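Local coordinates for protein putative NAD(P)H-flavin oxidoreductase (Streptococcus pyogenes serotype M1, PDB 2HAY) that binds flavin mononucleotide and, as a member of the nitroreductase family, probably catalyses NAD(P)H-dependent reduction of its substrates, at residues Glu33-Ile38 against His84-Ile89. Numbering follows the deposited sequence. Where two conformers were deposited one is given.
Sequences EDLALI and HFILLI
Leu35 reaches out from its helix and lays its forked end against the imidazole of His84 at the start of the facing strand. CG of the leucine stands anti to the backbone N (chi1 -176°), which carries both methyls out to the strand. They share the ring between them. CD1 sits over one face, 4.1 Å from the His84 ring centroid and 19° off the ring normal, a CH-pi contact displaced toward the CG and CD2 rim. CD2 of Leu35 touches the far part of the ring, 3.6 Å from His84 NE2 and equally near the CD2 of the ring. On the histidine side, CG lies beside the backbone N (chi1 -74°) and anti to the carbonyl carbon, and the ring extends from the strand toward the helix. The same CD1 of Leu35 also comes within 4.5 Å of Ile86 CD1, a looser apolar touch two residues further along the same strand face. One turn on from Asp34, Ile38 also points its CB toward the strand but stays at its margin, with Ile38 CG2 4.7 Å from Ile86 CD1. The contact thus sets helix 32-43 against one face of the antiparallel sheet, where strand 84-91 runs between strands 54-59 and 192-201. Ile38 and Leu88 both rest on Met155 of helix 137-162, which packs beside this contact, while His84 also touches Val58 and Ile30.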
ATOM      1  N   GLU B  33      -1.036 -15.078 -19.348  0.60 30.44           N
ATOM      2  CA  GLU B  33       0.215 -14.328 -19.281  0.60 30.66           C
ATOM      3  C   GLU B  33       0.054 -13.000 -18.529  0.60 30.05           C
ATOM      4  O   GLU B  33       0.918 -12.618 -17.745  0.60 29.99           O
ATOM      5  CB  GLU B  33       0.785 -14.108 -20.681  0.60 30.66           C
ATOM      6  CG  GLU B  33       0.769 -15.364 -21.544  0.60 32.96           C
ATOM      7  CD  GLU B  33      -0.564 -15.577 -22.275  0.60 33.86           C
ATOM      8  OE1 GLU B  33      -0.913 -14.755 -23.147  0.60 37.74           O
ATOM      9  OE2 GLU B  33      -1.249 -16.574 -21.999  0.60 32.25           O
ATOM     10  N   ASP B  34      -1.062 -12.314 -18.759  1.00 29.56           N
ATOM     11  CA  ASP B  34      -1.318 -11.049 -18.100  1.00 29.01           C
ATOM     12  C   ASP B  34      -1.591 -11.243 -16.609  1.00 28.80           C
ATOM     13  O   ASP B  34      -1.063 -10.487 -15.815  1.00 28.55           O
ATOM     14  CB  ASP B  34      -2.452 -10.286 -18.770  1.00 29.51           C
ATOM     15  CG  ASP B  34      -2.045  -9.670 -20.120  1.00 30.04           C
ATOM     16  OD1 ASP B  34      -0.890  -9.846 -20.559  1.00 30.50           O
ATOM     17  OD2 ASP B  34      -2.890  -9.008 -20.753  1.00 31.49           O
ATOM     18  N   LEU B  35      -2.390 -12.250 -16.240  1.00 27.71           N
ATOM     19  CA  LEU B  35      -2.634 -12.550 -14.839  1.00 27.60           C
ATOM     20  C   LEU B  35      -1.330 -12.933 -14.108  1.00 26.71           C
ATOM     21  O   LEU B  35      -1.084 -12.482 -12.999  1.00 26.43           O
ATOM     22  CB  LEU B  35      -3.715 -13.652 -14.692  1.00 27.44           C
ATOM     23  CG  LEU B  35      -4.132 -13.993 -13.253  1.00 28.58           C
ATOM     24  CD1 LEU B  35      -5.007 -12.858 -12.689  1.00 30.53           C
ATOM     25  CD2 LEU B  35      -4.858 -15.368 -13.158  1.00 27.98           C
ATOM     26  N   ALA B  36      -0.513 -13.774 -14.742  1.00 26.07           N
ATOM     27  CA  ALA B  36       0.762 -14.177 -14.174  1.00 26.46           C
ATOM     28  C   ALA B  36       1.688 -12.971 -13.881  1.00 26.65           C
ATOM     29  O   ALA B  36       2.276 -12.883 -12.802  1.00 27.58           O
ATOM     30  CB  ALA B  36       1.449 -15.196 -15.078  1.00 25.89           C
ATOM     31  N   LEU B  37       1.809 -12.047 -14.827  1.00 26.60           N
ATOM     32  CA  LEU B  37       2.602 -10.836 -14.624  1.00 25.92           C
ATOM     33  C   LEU B  37       2.062  -9.999 -13.477  1.00 25.52           C
ATOM     34  O   LEU B  37       2.846  -9.517 -12.666  1.00 26.75           O
ATOM     35  CB  LEU B  37       2.688 -10.000 -15.897  1.00 25.80           C
ATOM     36  CG  LEU B  37       3.619  -8.784 -15.882  1.00 25.70           C
ATOM     37  CD1 LEU B  37       5.059  -9.168 -15.532  1.00 24.12           C
ATOM     38  CD2 LEU B  37       3.569  -8.147 -17.270  1.00 27.30           C
ATOM     39  N   ILE B  38       0.747  -9.851 -13.394  1.00 24.54           N
ATOM     40  CA  ILE B  38       0.130  -9.097 -12.311  1.00 24.83           C
ATOM     41  C   ILE B  38       0.429  -9.715 -10.933  1.00 25.33           C
ATOM     42  O   ILE B  38       0.743  -8.998  -9.967  1.00 24.68           O
ATOM     43  CB  ILE B  38      -1.416  -8.939 -12.521  1.00 24.96           C
ATOM     44  CG1 ILE B  38      -1.724  -7.995 -13.703  1.00 24.20           C
ATOM     45  CG2 ILE B  38      -2.098  -8.410 -11.221  1.00 24.67           C
ATOM     46  CD1 ILE B  38      -3.219  -8.057 -14.204  1.00 23.51           C
ATOM     47  N   HIS B  84     -11.268 -11.656 -13.249  1.00 29.64           N
ATOM     48  CA  HIS B  84     -10.620 -12.314 -12.114  1.00 30.24           C
ATOM     49  C   HIS B  84     -10.817 -11.510 -10.855  1.00 30.37           C
ATOM     50  O   HIS B  84     -10.993 -10.289 -10.888  1.00 30.84           O
ATOM     51  CB  HIS B  84      -9.132 -12.518 -12.349  1.00 29.90           C
ATOM     52  CG  HIS B  84      -8.811 -13.604 -13.326  1.00 31.49           C
ATOM     53  ND1 HIS B  84      -8.782 -13.396 -14.685  1.00 32.49           N
ATOM     54  CD2 HIS B  84      -8.470 -14.904 -13.141  1.00 32.93           C
ATOM     55  CE1 HIS B  84      -8.443 -14.515 -15.300  1.00 31.98           C
ATOM     56  NE2 HIS B  84      -8.254 -15.447 -14.388  1.00 33.27           N
ATOM     57  N   PHE B  85     -10.762 -12.210  -9.734  1.00 30.45           N
ATOM     58  CA  PHE B  85     -10.978 -11.607  -8.441  1.00 29.88           C
ATOM     59  C   PHE B  85      -9.885 -12.118  -7.537  1.00 29.65           C
ATOM     60  O   PHE B  85      -9.699 -13.332  -7.418  1.00 29.67           O
ATOM     61  CB  PHE B  85     -12.340 -12.028  -7.913  1.00 30.32           C
ATOM     62  CG  PHE B  85     -13.015 -10.975  -7.123  1.00 29.96           C
ATOM     63  CD1 PHE B  85     -12.785 -10.866  -5.763  1.00 30.96           C
ATOM     64  CD2 PHE B  85     -13.894 -10.096  -7.734  1.00 30.94           C
ATOM     65  CE1 PHE B  85     -13.407  -9.879  -5.021  1.00 31.85           C
ATOM     66  CE2 PHE B  85     -14.525  -9.099  -6.996  1.00 31.28           C
ATOM     67  CZ  PHE B  85     -14.283  -8.990  -5.645  1.00 29.82           C
ATOM     68  N   ILE B  86      -9.142 -11.202  -6.921  1.00 28.65           N
ATOM     69  CA  ILE B  86      -7.982 -11.584  -6.102  1.00 28.99           C
ATOM     70  C   ILE B  86      -8.176 -11.193  -4.653  1.00 28.55           C
ATOM     71  O   ILE B  86      -8.513 -10.049  -4.360  1.00 28.95           O
ATOM     72  CB  ILE B  86      -6.671 -10.943  -6.628  1.00 28.92           C
ATOM     73  CG1 ILE B  86      -6.301 -11.564  -7.992  1.00 30.14           C
ATOM     74  CG2 ILE B  86      -5.543 -11.096  -5.618  1.00 28.41           C
ATOM     75  CD1 ILE B  86      -5.061 -10.951  -8.639  1.00 29.84           C
ATOM     76  N   LEU B  87      -7.954 -12.148  -3.753  1.00 27.81           N
ATOM     77  CA  LEU B  87      -8.016 -11.896  -2.319  1.00 27.30           C
ATOM     78  C   LEU B  87      -6.626 -11.636  -1.801  1.00 26.34           C
ATOM     79  O   LEU B  87      -5.737 -12.448  -2.030  1.00 26.53           O
ATOM     80  CB  LEU B  87      -8.617 -13.116  -1.570  1.00 26.61           C
ATOM     81  CG  LEU B  87      -9.887 -13.725  -2.154  1.00 27.34           C
ATOM     82  CD1 LEU B  87     -10.279 -14.952  -1.328  1.00 26.68           C
ATOM     83  CD2 LEU B  87     -11.027 -12.706  -2.184  1.00 25.59           C
ATOM     84  N   LEU B  88      -6.453 -10.513  -1.101  1.00 25.93           N
ATOM     85  CA  LEU B  88      -5.153 -10.159  -0.488  1.00 26.09           C
ATOM     86  C   LEU B  88      -5.236 -10.556   0.975  1.00 25.80           C
ATOM     87  O   LEU B  88      -6.091 -10.066   1.719  1.00 25.74           O
ATOM     88  CB  LEU B  88      -4.845  -8.666  -0.643  1.00 24.41           C
ATOM     89  CG  LEU B  88      -4.592  -8.167  -2.064  1.00 24.51           C
ATOM     90  CD1 LEU B  88      -5.915  -7.962  -2.868  1.00 21.13           C
ATOM     91  CD2 LEU B  88      -3.779  -6.896  -2.004  1.00 21.72           C
ATOM     92  N   ILE B  89      -4.396 -11.512   1.362  1.00 26.36           N
ATOM     93  CA  ILE B  89      -4.439 -12.119   2.700  1.00 25.77           C
ATOM     94  C   ILE B  89      -3.195 -11.701   3.475  1.00 26.14           C
ATOM     95  O   ILE B  89      -2.073 -11.754   2.922  1.00 26.07           O
ATOM     96  CB  ILE B  89      -4.492 -13.686   2.605  1.00 26.70           C
ATOM     97  CG1 ILE B  89      -5.574 -14.192   1.638  1.00 26.28           C
ATOM     98  CG2 ILE B  89      -4.583 -14.361   4.003  1.00 26.00           C
ATOM     99  CD1 ILE B  89      -6.976 -13.660   1.867  1.00 28.11           C
TER